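Local coordinates for protein RNA polymerase ECF-subfamily sigma factor (Streptomyces venezuelae, PDB 6DXO) that probably directs RNA polymerase to specific promoters as an ECF sigma factor needed for aerial mycelium formation, and is usually held inactive by an anti-sigma factor until released, at residues Asn100-Glu105 with Arg122-Asn127; Thr25-Ile30 with Thr39-Thr44. One frame throughout, in Å; residues are numbered along the deposited sequence.

Interaction 1 of 2, residues Asn100-Glu105 with Arg122-Asn127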
loop_
_atom_site.group_PDB
_atom_site.type_symbol
_atom_site.label_atom_id
_atom_site.label_comp_id
_atom_site.label_asym_id
_atom_site.label_seq_id
_atom_site.Cartn_x
_atom_site.Cartn_y
_atom_site.Cartn_z
ATOM N N ASN A 100 1.218 -18.389 -7.508
ATOM C CA ASN A 100 0.780 -18.856 -6.204
ATOM C C ASN A 100 1.656 -18.223 -5.123
ATOM O O ASN A 100 2.703 -17.657 -5.434
ATOM C CB ASN A 100 0.812 -20.388 -6.132
ATOM C CG ASN A 100 2.210 -20.939 -5.917
ATOM O OD1 ASN A 100 3.202 -20.260 -6.170
ATOM N ND2 ASN A 100 2.291 -22.181 -5.450
ATOM N N PRO A 101 1.219 -18.296 -3.855
ATOM C CA PRO A 101 1.943 -17.679 -2.736
ATOM C C PRO A 101 3.447 -17.984 -2.710
ATOM O O PRO A 101 4.247 -17.048 -2.648
ATOM C CB PRO A 101 1.246 -18.259 -1.495
ATOM C CG PRO A 101 0.313 -19.333 -2.006
ATOM C CD PRO A 101 -0.024 -18.939 -3.401
ATOM N N GLN A 102 3.827 -19.258 -2.757
ATOM C CA GLN A 102 5.242 -19.623 -2.700
ATOM C C GLN A 102 6.064 -19.042 -3.857
ATOM O O GLN A 102 7.125 -18.447 -3.640
ATOM C CB GLN A 102 5.410 -21.144 -2.640
ATOM C CG GLN A 102 4.900 -21.765 -1.356
ATOM C CD GLN A 102 5.701 -21.337 -0.142
ATOM O OE1 GLN A 102 6.759 -21.894 0.143
ATOM N NE2 GLN A 102 5.199 -20.342 0.581
ATOM N N GLN A 103 5.587 -19.227 -5.083
ATOM C CA GLN A 103 6.306 -18.726 -6.251
ATOM C C GLN A 103 6.340 -17.198 -6.284
ATOM O O GLN A 103 7.345 -16.594 -6.675
ATOM C CB GLN A 103 5.693 -19.273 -7.545
ATOM C CG GLN A 103 5.840 -20.783 -7.698
ATOM C CD GLN A 103 5.244 -21.312 -8.991
ATOM O OE1 GLN A 103 4.714 -20.561 -9.799
ATOM N NE2 GLN A 103 5.343 -22.625 -9.192
ATOM N N GLN A 104 5.250 -16.567 -5.867
ATOM C CA GLN A 104 5.224 -15.103 -5.856
ATOM C C GLN A 104 6.265 -14.536 -4.884
ATOM O O GLN A 104 7.061 -13.672 -5.235
ATOM C CB GLN A 104 3.833 -14.564 -5.517
ATOM C CG GLN A 104 3.729 -13.068 -5.826
ATOM C CD GLN A 104 2.331 -12.498 -5.660
ATOM O OE1 GLN A 104 2.175 -11.315 -5.348
ATOM N NE2 GLN A 104 1.309 -13.322 -5.890
ATOM N N GLU A 105 6.253 -15.039 -3.658
ATOM C CA GLU A 105 7.212 -14.617 -2.652
ATOM C C GLU A 105 8.653 -14.884 -3.086
ATOM O O GLU A 105 9.540 -14.071 -2.826
ATOM C CB GLU A 105 6.945 -15.325 -1.327
ATOM C CG GLU A 105 7.920 -14.937 -0.235
ATOM C CD GLU A 105 7.493 -15.440 1.124
ATOM O OE1 GLU A 105 6.584 -16.299 1.175
ATOM O OE2 GLU A 105 8.061 -14.972 2.137
ATOM N N ARG A 122 16.532 -18.480 3.943
ATOM C CA ARG A 122 16.357 -18.144 5.356
ATOM C C ARG A 122 15.005 -17.492 5.619
ATOM O O ARG A 122 14.313 -17.852 6.576
ATOM C CB ARG A 122 17.468 -17.225 5.875
ATOM C CG ARG A 122 18.880 -17.711 5.631
ATOM C CD ARG A 122 19.201 -19.000 6.378
ATOM N NE ARG A 122 20.609 -19.349 6.200
ATOM C CZ ARG A 122 21.090 -20.011 5.151
ATOM N NH1 ARG A 122 20.276 -20.416 4.183
ATOM N NH2 ARG A 122 22.390 -20.269 5.069
ATOM N N VAL A 123 14.626 -16.527 4.778
ATOM C CA VAL A 123 13.334 -15.851 4.928
ATOM C C VAL A 123 12.131 -16.779 4.757
ATOM O O VAL A 123 11.135 -16.669 5.493
ATOM C CB VAL A 123 13.191 -14.705 3.905
ATOM C CG1 VAL A 123 11.767 -14.102 3.951
ATOM C CG2 VAL A 123 14.247 -13.648 4.164
ATOM N N MET A 124 12.211 -17.672 3.776
ATOM C CA MET A 124 11.075 -18.537 3.450
ATOM C C MET A 124 11.021 -19.822 4.282
ATOM O O MET A 124 10.023 -20.549 4.236
ATOM C CB MET A 124 11.061 -18.870 1.956
ATOM C CG MET A 124 10.805 -17.651 1.069
ATOM S SD MET A 124 10.517 -18.050 -0.659
ATOM C CE MET A 124 8.845 -18.707 -0.587
ATOM N N GLY A 125 12.080 -20.091 5.033
ATOM C CA GLY A 125 12.141 -21.292 5.848
ATOM C C GLY A 125 12.279 -22.539 4.994
ATOM O O GLY A 125 11.711 -23.591 5.298
ATOM N N LYS A 126 13.043 -22.418 3.917
ATOM C CA LYS A 126 13.293 -23.536 3.022
ATOM C C LYS A 126 14.794 -23.724 2.826
ATOM O O LYS A 126 15.582 -22.857 3.181
ATOM C CB LYS A 126 12.592 -23.294 1.685
ATOM C CG LYS A 126 11.101 -23.038 1.846
ATOM C CD LYS A 126 10.348 -23.136 0.541
ATOM C CE LYS A 126 8.957 -23.697 0.781
ATOM N NZ LYS A 126 8.268 -24.028 -0.494
ATOM N N ASN A 127 15.201 -24.869 2.286
ATOM C CA ASN A 127 16.611 -25.066 1.987
ATOM C C ASN A 127 16.932 -24.513 0.612
ATOM O O ASN A 127 16.044 -24.379 -0.228
ATOM C CB ASN A 127 16.993 -26.549 2.090
ATOM C CG ASN A 127 16.267 -27.405 1.075
ATOM O OD1 ASN A 127 16.483 -27.271 -0.130
ATOM N ND2 ASN A 127 15.401 -28.291 1.557
HETATM O O HOH W 1 7.538 -20.077 2.813
#

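Interaction 2 of 2, residues Thr25-Ile30 with Thr39-Thr44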
loop_
_atom_site.group_PDB
_atom_site.type_symbol
_atom_site.label_atom_id
_atom_site.label_comp_id
_atom_site.label_asym_id
_atom_site.label_seq_id
_atom_site.Cartn_x
_atom_site.Cartn_y
_atom_site.Cartn_z
ATOM N N THR A 25 -3.238 2.375 5.633
ATOM C CA THR A 25 -4.534 2.968 5.956
ATOM C C THR A 25 -5.598 2.584 4.935
ATOM O O THR A 25 -6.731 2.272 5.320
ATOM C CB THR A 25 -4.443 4.513 6.081
ATOM O OG1 THR A 25 -3.452 4.862 7.066
ATOM C CG2 THR A 25 -5.779 5.068 6.515
ATOM N N VAL A 26 -5.256 2.629 3.643
ATOM C CA VAL A 26 -6.189 2.224 2.588
ATOM C C VAL A 26 -6.547 0.759 2.795
ATOM O O VAL A 26 -7.718 0.371 2.780
ATOM C CB VAL A 26 -5.617 2.459 1.170
ATOM C CG1 VAL A 26 -6.421 1.721 0.100
ATOM C CG2 VAL A 26 -5.573 3.969 0.851
ATOM N N TYR A 27 -5.523 -0.048 3.025
ATOM C CA TYR A 27 -5.739 -1.494 3.200
ATOM C C TYR A 27 -6.681 -1.772 4.359
ATOM O O TYR A 27 -7.605 -2.592 4.244
ATOM C CB TYR A 27 -4.390 -2.154 3.419
ATOM C CG TYR A 27 -4.428 -3.629 3.728
ATOM C CD1 TYR A 27 -4.691 -4.559 2.737
ATOM C CD2 TYR A 27 -4.152 -4.077 5.008
ATOM C CE1 TYR A 27 -4.689 -5.962 3.037
ATOM C CE2 TYR A 27 -4.132 -5.439 5.313
ATOM C CZ TYR A 27 -4.408 -6.362 4.329
ATOM O OH TYR A 27 -4.388 -7.698 4.658
ATOM N N ARG A 28 -6.460 -1.094 5.474
ATOM C CA ARG A 28 -7.297 -1.287 6.658
ATOM C C ARG A 28 -8.729 -0.830 6.448
ATOM O O ARG A 28 -9.647 -1.471 6.933
ATOM C CB ARG A 28 -6.684 -0.631 7.892
ATOM C CG ARG A 28 -5.394 -1.326 8.342
ATOM C CD ARG A 28 -4.995 -0.847 9.714
ATOM N NE ARG A 28 -4.268 0.412 9.670
ATOM C CZ ARG A 28 -2.940 0.495 9.672
ATOM N NH1 ARG A 28 -2.210 -0.607 9.716
ATOM N NH2 ARG A 28 -2.346 1.678 9.631
ATOM N N TYR A 29 -8.926 0.252 5.694
ATOM C CA TYR A 29 -10.292 0.655 5.376
ATOM C C TYR A 29 -11.011 -0.445 4.572
ATOM O O TYR A 29 -12.176 -0.807 4.850
ATOM C CB TYR A 29 -10.285 1.986 4.618
ATOM C CG TYR A 29 -11.656 2.317 4.046
ATOM C CD1 TYR A 29 -12.658 2.852 4.857
ATOM C CD2 TYR A 29 -11.958 2.043 2.712
ATOM C CE1 TYR A 29 -13.931 3.154 4.332
ATOM C CE2 TYR A 29 -13.226 2.334 2.189
ATOM C CZ TYR A 29 -14.198 2.871 3.007
ATOM O OH TYR A 29 -15.456 3.133 2.489
ATOM N N ILE A 30 -10.302 -0.995 3.594
ATOM C CA ILE A 30 -10.846 -2.003 2.690
ATOM C C ILE A 30 -11.036 -3.365 3.390
ATOM O O ILE A 30 -12.033 -4.054 3.160
ATOM C CB ILE A 30 -9.947 -2.161 1.431
ATOM C CG1 ILE A 30 -9.947 -0.869 0.593
ATOM C CG2 ILE A 30 -10.390 -3.320 0.555
ATOM C CD1 ILE A 30 -9.059 -0.947 -0.658
ATOM N N THR A 39 -8.512 -10.094 -1.934
ATOM C CA THR A 39 -9.356 -9.041 -2.478
ATOM C C THR A 39 -8.977 -7.683 -1.902
ATOM O O THR A 39 -8.886 -6.691 -2.636
ATOM C CB THR A 39 -10.848 -9.332 -2.237
ATOM O OG1 THR A 39 -11.199 -10.552 -2.910
ATOM C CG2 THR A 39 -11.702 -8.199 -2.762
ATOM N N ALA A 40 -8.726 -7.641 -0.598
ATOM C CA ALA A 40 -8.334 -6.384 0.050
ATOM C C ALA A 40 -7.000 -5.866 -0.521
ATOM O O ALA A 40 -6.833 -4.667 -0.767
ATOM C CB ALA A 40 -8.259 -6.548 1.556
ATOM N N GLU A 41 -6.069 -6.780 -0.763
ATOM C CA GLU A 41 -4.779 -6.407 -1.350
ATOM C C GLU A 41 -4.971 -5.880 -2.764
ATOM O O GLU A 41 -4.393 -4.852 -3.136
ATOM C CB GLU A 41 -3.809 -7.603 -1.363
ATOM C CG GLU A 41 -3.392 -8.096 0.027
ATOM C CD GLU A 41 -2.751 -9.484 0.008
ATOM O OE1 GLU A 41 -2.711 -10.116 -1.064
ATOM O OE2 GLU A 41 -2.283 -9.933 1.073
ATOM N N ASP A 42 -5.780 -6.582 -3.559
ATOM C CA ASP A 42 -6.021 -6.195 -4.950
ATOM C C ASP A 42 -6.694 -4.827 -5.078
ATOM O O ASP A 42 -6.300 -4.007 -5.914
ATOM C CB ASP A 42 -6.849 -7.251 -5.688
ATOM C CG ASP A 42 -6.056 -8.513 -5.996
ATOM O OD1 ASP A 42 -4.814 -8.498 -5.835
ATOM O OD2 ASP A 42 -6.679 -9.517 -6.411
ATOM N N LEU A 43 -7.708 -4.581 -4.257
ATOM C CA LEU A 43 -8.378 -3.287 -4.281
ATOM C C LEU A 43 -7.484 -2.166 -3.723
ATOM O O LEU A 43 -7.666 -0.995 -4.037
ATOM C CB LEU A 43 -9.737 -3.348 -3.557
ATOM C CG LEU A 43 -10.826 -4.225 -4.192
ATOM C CD1 LEU A 43 -12.111 -4.150 -3.369
ATOM C CD2 LEU A 43 -11.095 -3.842 -5.631
ATOM N N THR A 44 -6.503 -2.520 -2.901
ATOM C CA THR A 44 -5.585 -1.501 -2.391
ATOM C C THR A 44 -4.731 -1.044 -3.556
ATOM O O THR A 44 -4.556 0.161 -3.795
ATOM C CB THR A 44 -4.705 -2.066 -1.235
ATOM O OG1 THR A 44 -5.547 -2.405 -0.128
ATOM C CG2 THR A 44 -3.698 -1.016 -0.768
HETATM O O HOH W 2 -1.745 -8.613 3.283
#

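Interaction 1 of 2, residues Asn100-Glu105 with Arg122-Asn127
V123 meets E105 at the margin of the contact. Its CG1 lies 4.2 Å from E105 OE2. M124 makes the larger contact. Its chain bends at the last torsion (chi3 75°), which lays the methyl CE against helix 101-112. There CE sits 3.5 Å from the backbone O of Q102 and 3.7 Å from E105 OE1. The side chains of M124 and E105 run past each other in opposite directions, with SD against E105 CG. The backbone O of M124 accepts a bond from a water at 2.9 Å, and that water in turn accepts one from Q102 NE2. G125, just past helix 117-124, has a positive phi of 70° and turns the chain. K126 then reaches back. Its NZ donates to Q102 OE1 at 2.7 Å, in the carbonyl plane and on a lone pair. The Q102 amide is thus used at both ends, by the lysine and through the water. With an alanine in place of Q102, the K126 ammonium would probably lose this acceptor, and the water its link from NE2. N127 caps the following helix by bonding the backbone N of A130. The contact therefore joins the start of helix 101-112 to the turn between helices 117-124 and 128-144, as expected of the helix-turn-helix in sigma region 4. M124 also touches C106 and L109 on helix 101-112 and L134 on helix 128-144.

Interaction 2 of 2, residues Thr25-Ile30 with Thr39-Thr44
I30 packs on A40 and L43. Its CG2 lies 3.7 Å from A40 CA, and its CD1 lies 3.8 Å from L43 CB. Y27 also meets A40, with E41 and T44. Its CB bond does not point at helix 37-53, but CG anti to the backbone N (chi1 175°) carries the ring across. Ring atom CE1 comes within 3.9 Å of both A40 CB and E41 CG. T44 OG1 approaches the ring at its edge, in plane, 3.7 Å from Y27 CD1. V26 CG1 meets T44 CG2 at 4.0 Å. The T44 hydroxyl donates within its own helix, to A40 O at 2.7 Å. This bond probably fixes its rotation, with the methyl turned to V26. Farther out, a water donates to E41 OE2 at 2.6 Å and also bonds Y27 OH. Helix 65-79 backs the pair, with L69 against V26, A73 against I30 and V77 against L43. L58 of the second chain packs on Y27, and Q66 of that chain bonds E41 O. The axes of segments 25-30 and 39-44 come within 9.0 Å, their N-to-C directions 132° apart. This is a buried helix-helix contact within the helical sigma region 2, and D42, L43 and T44 belong to its probable polymerase core-binding motif.

Interaction 2 is a core contact and interaction 1 a surface one. All seven touching residues of interaction 2 are buried, while none of the five in interaction 1 is. They share no helix and lie in different regions of the sigma factor, interaction 2 in region 2 and interaction 1 in region 4. Their centres lie 23 Å apart, and their nearest atoms, about 7 Å apart, do not touch. Their chemistry follows their place. Interaction 2 is mainly apolar packing between two helices, with no direct hydrogen bond across it. Interaction 1 combines a methionine contact with a direct lysine-to-amide bond. Each has one water bridge across it. A salt bridge from D42 to R97 links the two regions.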